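Local coordinates for protein BIS(5'-nucleosyl)-tetraphosphatase (Diadenosine tetraphosphatase), putative (PDB 5CFJ) that probably hydrolyses diadenosine tetraphosphate asymmetrically, as a Nudix-family hydrolase of the malaria parasite Plasmodium falciparum, at residues L12-K17 and L100-N105; L79-T84 and A137-E142. One frame throughout, in Å; residues are numbered along the deposited sequence. Where two conformers were deposited one is given.

Interaction 1. Residues L12-K17 and L100-N105; sequences LLCRLK and LAMLLN. With SO4 (sulfate ion), chain D.
The carbonyl oxygen of C14 takes the L103 amide almost head-on, C14 O to L103 N 2.8 Å with a C=O...N angle of 171°, and the M102 CA-H leans on the same oxygen. One step back, C14 N donates to A101 O at 2.8 Å, and before that A101 N reaches L12 O from above the carbonyl plane, 35° out of it. These bonds join the parallel strands 6-16 and 92-103 of the mixed Nudix sheet. L12, L100, C14 and M102 share one sheet face: L100 CD1 sits 4.0 Å from L12 CD2 and equally close to C14 SG. On the other face L13, with CG trans to its N (chi1 -171°), sends CD1 over A101 CB and L103 CB. Past L103 the strands part, and a water spans the gap, accepting from L16 N and donating to L103 O. R15 has turned away by then; its extended chain carries the guanidinium to a sulfate, probably picked up from the crystallisation liquor, with NH2 to O3 of the sulfate at 2.8 Å and NH1 bonded to O2, while NE pairs with E31. Backbone bonds and aliphatic packing thus make the seam, and the charged end of R15 turns to partners beyond it.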
loop_
_atom_site.group_PDB
_atom_site.type_symbol
_atom_site.label_atom_id
_atom_site.label_comp_id
_atom_site.label_asym_id
_atom_site.label_seq_id
_atom_site.Cartn_x
_atom_site.Cartn_y
_atom_site.Cartn_z
ATOM N N LEU A 12 -3.886 -0.190 -0.463
ATOM C CA LEU A 12 -3.266 -1.306 0.234
ATOM C C LEU A 12 -3.659 -2.554 -0.543
ATOM O O LEU A 12 -4.734 -3.128 -0.347
ATOM C CB LEU A 12 -3.706 -1.373 1.695
ATOM C CG LEU A 12 -3.103 -2.516 2.506
ATOM C CD1 LEU A 12 -1.583 -2.382 2.555
ATOM C CD2 LEU A 12 -3.705 -2.534 3.905
ATOM N N LEU A 13 -2.803 -2.909 -1.487
ATOM C CA LEU A 13 -3.054 -4.008 -2.402
ATOM C C LEU A 13 -2.596 -5.311 -1.770
ATOM O O LEU A 13 -1.440 -5.438 -1.363
ATOM C CB LEU A 13 -2.346 -3.770 -3.738
ATOM C CG LEU A 13 -2.703 -4.740 -4.859
ATOM C CD1 LEU A 13 -4.176 -4.588 -5.260
ATOM C CD2 LEU A 13 -1.792 -4.509 -6.061
ATOM N N CYS A 14 -3.507 -6.271 -1.672
ATOM C CA CYS A 14 -3.197 -7.566 -1.084
ATOM C C CYS A 14 -3.471 -8.688 -2.073
ATOM O O CYS A 14 -4.109 -8.479 -3.102
ATOM C CB CYS A 14 -3.988 -7.793 0.212
ATOM S SG CYS A 14 -5.740 -8.122 0.022
ATOM N N ARG A 15 -2.957 -9.870 -1.761
ATOM C CA ARG A 15 -3.249 -11.077 -2.516
ATOM C C ARG A 15 -3.250 -12.250 -1.552
ATOM O O ARG A 15 -2.575 -12.220 -0.517
ATOM C CB ARG A 15 -2.227 -11.292 -3.635
ATOM C CG ARG A 15 -0.834 -11.662 -3.150
ATOM C CD ARG A 15 0.146 -11.774 -4.302
ATOM N NE ARG A 15 1.418 -12.334 -3.848
ATOM C CZ ARG A 15 2.467 -12.547 -4.634
ATOM N NH1 ARG A 15 2.395 -12.266 -5.926
ATOM N NH2 ARG A 15 3.581 -13.056 -4.127
ATOM N N LEU A 16 -4.029 -13.271 -1.885
ATOM C CA LEU A 16 -4.069 -14.489 -1.093
ATOM C C LEU A 16 -2.764 -15.261 -1.284
ATOM O O LEU A 16 -2.372 -15.539 -2.410
ATOM C CB LEU A 16 -5.268 -15.335 -1.502
ATOM C CG LEU A 16 -5.527 -16.596 -0.685
ATOM C CD1 LEU A 16 -5.906 -16.246 0.745
ATOM C CD2 LEU A 16 -6.613 -17.410 -1.350
ATOM N N LYS A 17 -2.083 -15.585 -0.188
ATOM C CA LYS A 17 -0.769 -16.216 -0.269
ATOM C C LYS A 17 -0.854 -17.629 -0.838
ATOM O O LYS A 17 -1.754 -18.395 -0.490
ATOM C CB LYS A 17 -0.106 -16.244 1.112
ATOM C CG LYS A 17 1.348 -16.686 1.103
ATOM N N LEU A 100 -8.155 -0.744 1.022
ATOM C CA LEU A 100 -7.795 -2.137 0.778
ATOM C C LEU A 100 -8.347 -2.645 -0.546
ATOM O O LEU A 100 -9.500 -2.382 -0.884
ATOM C CB LEU A 100 -8.314 -3.008 1.917
ATOM C CG LEU A 100 -7.959 -4.501 1.927
ATOM C CD1 LEU A 100 -6.461 -4.732 2.084
ATOM C CD2 LEU A 100 -8.722 -5.221 3.023
ATOM N N ALA A 101 -7.535 -3.385 -1.287
ATOM C CA ALA A 101 -8.003 -4.032 -2.510
ATOM C C ALA A 101 -7.335 -5.385 -2.654
ATOM O O ALA A 101 -6.187 -5.550 -2.243
ATOM C CB ALA A 101 -7.714 -3.168 -3.725
ATOM N N MET A 102 -8.044 -6.351 -3.224
ATOM C CA MET A 102 -7.452 -7.656 -3.459
ATOM C C MET A 102 -7.165 -7.859 -4.935
ATOM O O MET A 102 -8.052 -7.781 -5.791
ATOM C CB MET A 102 -8.347 -8.775 -2.945
ATOM C CG MET A 102 -7.636 -10.119 -2.927
ATOM S SD MET A 102 -8.722 -11.449 -2.397
ATOM C CE MET A 102 -9.205 -10.886 -0.767
ATOM N N LEU A 103 -5.897 -8.109 -5.221
ATOM C CA LEU A 103 -5.457 -8.404 -6.563
ATOM C C LEU A 103 -6.034 -9.758 -6.934
ATOM O O LEU A 103 -5.874 -10.724 -6.195
ATOM C CB LEU A 103 -3.937 -8.409 -6.627
ATOM C CG LEU A 103 -3.301 -8.525 -8.007
ATOM C CD1 LEU A 103 -3.622 -7.316 -8.877
ATOM C CD2 LEU A 103 -1.814 -8.695 -7.830
ATOM N N LEU A 104 -6.721 -9.823 -8.068
ATOM C CA LEU A 104 -7.449 -11.021 -8.449
ATOM C C LEU A 104 -6.541 -12.074 -9.102
ATOM O O LEU A 104 -6.786 -13.275 -8.983
ATOM C CB LEU A 104 -8.617 -10.627 -9.364
ATOM C CG LEU A 104 -9.640 -9.765 -8.604
ATOM C CD1 LEU A 104 -10.389 -8.782 -9.507
ATOM C CD2 LEU A 104 -10.610 -10.671 -7.878
ATOM N N ASN A 105 -5.493 -11.617 -9.781
ATOM C CA ASN A 105 -4.448 -12.481 -10.312
ATOM C C ASN A 105 -3.151 -12.224 -9.553
ATOM O O ASN A 105 -2.507 -11.190 -9.757
ATOM C CB ASN A 105 -4.240 -12.213 -11.796
ATOM C CG ASN A 105 -2.994 -12.872 -12.335
ATOM O OD1 ASN A 105 -2.555 -13.909 -11.841
ATOM N ND2 ASN A 105 -2.413 -12.271 -13.362
HETATM S S SO4 D . 6.290 -12.490 -6.632
HETATM O O1 SO4 D . 6.828 -11.140 -6.747
HETATM O O2 SO4 D . 4.998 -12.557 -7.313
HETATM O O3 SO4 D . 6.137 -12.821 -5.220
HETATM O O4 SO4 D . 7.218 -13.429 -7.255
HETATM O O HOH W 1 -5.230 -13.014 -4.587
#

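Interaction 2. Residues L79-T84 and A137-E142; sequences LNYQKT and ADLLKE
The Y81 ring turns an edge to L139, whose CD1 lies in the ring plane, 3.9 Å from Y81 CE1, while the E142 carboxylate plane stands 76° from the ring. This is helix-on-sheet packing in the Nudix fold: the helix segment 137-142 runs nearly antiparallel to strand segment 81-84, their axes 10.2 Å apart at closest. Y81 and K83, two apart on the strand, both point at the helix. With CG trans to N in Y81 (chi1 178°), the ring reaches across the gap and its OH comes 3.5 Å from E142 CB. L139 CD1 touches both strand side chains, also meeting K83 CB at 3.8 Å; behind it, L139 rests on L12 and Y98, so the leucine belongs to the buried side of the contact. Farther out the chemistry becomes ionic. The K83 chain, fully extended, runs alongside L139 in the opposite sense and meets the E142 side chain roughly perpendicularly, tying strand to helix by a salt bridge. A water also lies between Y81 OH and E142 OE1, though its 2.4 Å approach to OE1 is doubtfully short. K83 NZ meets E142 OE1 at 2.8 Å on the syn side, 32° out of the carboxylate plane.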
loop_
_atom_site.group_PDB
_atom_site.type_symbol
_atom_site.label_atom_id
_atom_site.label_comp_id
_atom_site.label_asym_id
_atom_site.label_seq_id
_atom_site.Cartn_x
_atom_site.Cartn_y
_atom_site.Cartn_z
ATOM N N LEU A 79 -12.084 -3.425 -1.627
ATOM C CA LEU A 79 -12.798 -3.976 -0.484
ATOM C C LEU A 79 -13.243 -2.879 0.464
ATOM O O LEU A 79 -12.760 -1.746 0.413
ATOM C CB LEU A 79 -11.927 -4.988 0.261
ATOM C CG LEU A 79 -11.433 -6.136 -0.623
ATOM C CD1 LEU A 79 -10.534 -7.068 0.171
ATOM C CD2 LEU A 79 -12.596 -6.908 -1.245
ATOM N N ASN A 80 -14.162 -3.226 1.351
ATOM C CA ASN A 80 -14.753 -2.252 2.251
ATOM C C ASN A 80 -13.906 -1.998 3.501
ATOM O O ASN A 80 -14.380 -2.127 4.629
ATOM C CB ASN A 80 -16.145 -2.716 2.650
ATOM C CG ASN A 80 -16.880 -1.675 3.423
ATOM O OD1 ASN A 80 -16.749 -0.482 3.134
ATOM N ND2 ASN A 80 -17.633 -2.098 4.435
ATOM N N TYR A 81 -12.649 -1.632 3.298
ATOM C CA TYR A 81 -11.751 -1.330 4.400
ATOM C C TYR A 81 -10.874 -0.154 4.015
ATOM O O TYR A 81 -10.273 -0.145 2.945
ATOM C CB TYR A 81 -10.879 -2.542 4.762
ATOM C CG TYR A 81 -9.894 -2.253 5.869
ATOM C CD1 TYR A 81 -8.659 -1.678 5.595
ATOM C CD2 TYR A 81 -10.201 -2.532 7.187
ATOM C CE1 TYR A 81 -7.754 -1.382 6.606
ATOM C CE2 TYR A 81 -9.304 -2.241 8.207
ATOM C CZ TYR A 81 -8.081 -1.669 7.905
ATOM O OH TYR A 81 -7.185 -1.380 8.902
ATOM N N GLN A 82 -10.792 0.832 4.895
ATOM C CA GLN A 82 -9.848 1.929 4.723
ATOM C C GLN A 82 -9.336 2.365 6.078
ATOM O O GLN A 82 -10.006 2.180 7.100
ATOM C CB GLN A 82 -10.488 3.111 4.007
ATOM C CG GLN A 82 -11.597 3.761 4.811
ATOM C CD GLN A 82 -12.123 5.029 4.170
ATOM O OE1 GLN A 82 -11.918 6.130 4.685
ATOM N NE2 GLN A 82 -12.822 4.880 3.051
ATOM N N LYS A 83 -8.146 2.942 6.092
ATOM C CA LYS A 83 -7.629 3.504 7.329
ATOM C C LYS A 83 -6.761 4.699 7.024
ATOM O O LYS A 83 -5.961 4.683 6.086
ATOM C CB LYS A 83 -6.835 2.473 8.138
ATOM C CG LYS A 83 -6.481 2.974 9.553
ATOM C CD LYS A 83 -5.764 1.950 10.417
ATOM C CE LYS A 83 -5.552 2.517 11.817
ATOM N NZ LYS A 83 -4.857 1.573 12.737
ATOM N N THR A 84 -6.904 5.726 7.850
ATOM C CA THR A 84 -6.082 6.915 7.757
ATOM C C THR A 84 -5.033 6.877 8.863
ATOM O O THR A 84 -5.347 6.694 10.037
ATOM C CB THR A 84 -6.940 8.173 7.850
ATOM O OG1 THR A 84 -7.870 8.182 6.759
ATOM C CG2 THR A 84 -6.093 9.405 7.761
ATOM N N ALA A 137 2.654 -1.304 10.226
ATOM C CA ALA A 137 2.630 -2.686 10.694
ATOM C C ALA A 137 1.223 -3.050 11.187
ATOM O O ALA A 137 0.628 -4.109 10.855
ATOM C CB ALA A 137 3.663 -2.882 11.795
ATOM N N ASP A 138 0.676 -2.129 11.968
ATOM C CA ASP A 138 -0.627 -2.334 12.553
ATOM C C ASP A 138 -1.701 -2.314 11.475
ATOM O O ASP A 138 -2.648 -3.095 11.545
ATOM C CB ASP A 138 -0.915 -1.285 13.622
ATOM C CG ASP A 138 -0.026 -1.446 14.834
ATOM O OD1 ASP A 138 0.626 -2.505 14.954
ATOM O OD2 ASP A 138 0.025 -0.523 15.666
ATOM N N LEU A 139 -1.547 -1.451 10.465
ATOM C CA LEU A 139 -2.446 -1.472 9.318
ATOM C C LEU A 139 -2.501 -2.866 8.713
ATOM O O LEU A 139 -3.589 -3.368 8.403
ATOM C CB LEU A 139 -1.992 -0.459 8.273
ATOM C CG LEU A 139 -2.745 -0.461 6.941
ATOM C CD1 LEU A 139 -4.189 0.007 7.112
ATOM C CD2 LEU A 139 -2.015 0.409 5.926
ATOM N N LEU A 140 -1.340 -3.491 8.520
ATOM C CA LEU A 140 -1.361 -4.823 7.901
ATOM C C LEU A 140 -2.092 -5.840 8.773
ATOM O O LEU A 140 -2.903 -6.663 8.274
ATOM C CB LEU A 140 0.047 -5.326 7.605
ATOM C CG LEU A 140 0.885 -4.406 6.719
ATOM C CD1 LEU A 140 2.170 -5.116 6.305
ATOM C CD2 LEU A 140 0.097 -3.943 5.508
ATOM N N LYS A 141 -1.832 -5.807 10.079
ATOM C CA LYS A 141 -2.522 -6.758 10.956
ATOM C C LYS A 141 -4.040 -6.547 10.970
ATOM O O LYS A 141 -4.829 -7.505 10.920
ATOM C CB LYS A 141 -1.976 -6.670 12.378
ATOM C CG LYS A 141 -0.588 -7.247 12.533
ATOM C CD LYS A 141 -0.187 -7.291 13.995
ATOM C CE LYS A 141 -1.193 -8.082 14.814
ATOM N NZ LYS A 141 -1.210 -9.523 14.436
ATOM N N GLU A 142 -4.460 -5.293 11.029
ATOM C CA GLU A 142 -5.882 -4.981 11.056
ATOM C C GLU A 142 -6.571 -5.322 9.724
ATOM O O GLU A 142 -7.709 -5.821 9.711
ATOM C CB GLU A 142 -6.070 -3.513 11.451
ATOM C CG GLU A 142 -5.526 -3.263 12.869
ATOM C CD GLU A 142 -5.578 -1.814 13.337
ATOM O OE1 GLU A 142 -6.112 -0.953 12.611
ATOM O OE2 GLU A 142 -5.074 -1.534 14.450
HETATM O O HOH W 2 -8.121 -0.858 11.295
#

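The two interactions meet at strand 92-103: its residue L100 pairs with L12 in interaction 1, and its backbone N and O probably bond Y81 O and L79 N, the strand of interaction 2. L12 also reaches the helix directly, its methyls packing on L139 and L140, so the sheet face bearing L12 and L100 runs on beneath helix 134-147. Interaction 1 is mostly buried and joins neighbouring strands through their main chains, whereas interaction 2 is partly buried, covers less area and relies on side chains to bring a helix onto the sheet. Each has charge at its margin: an arginine facing outward to E31 and a sulfate in interaction 1, a lysine-glutamate pair across the contact itself in interaction 2.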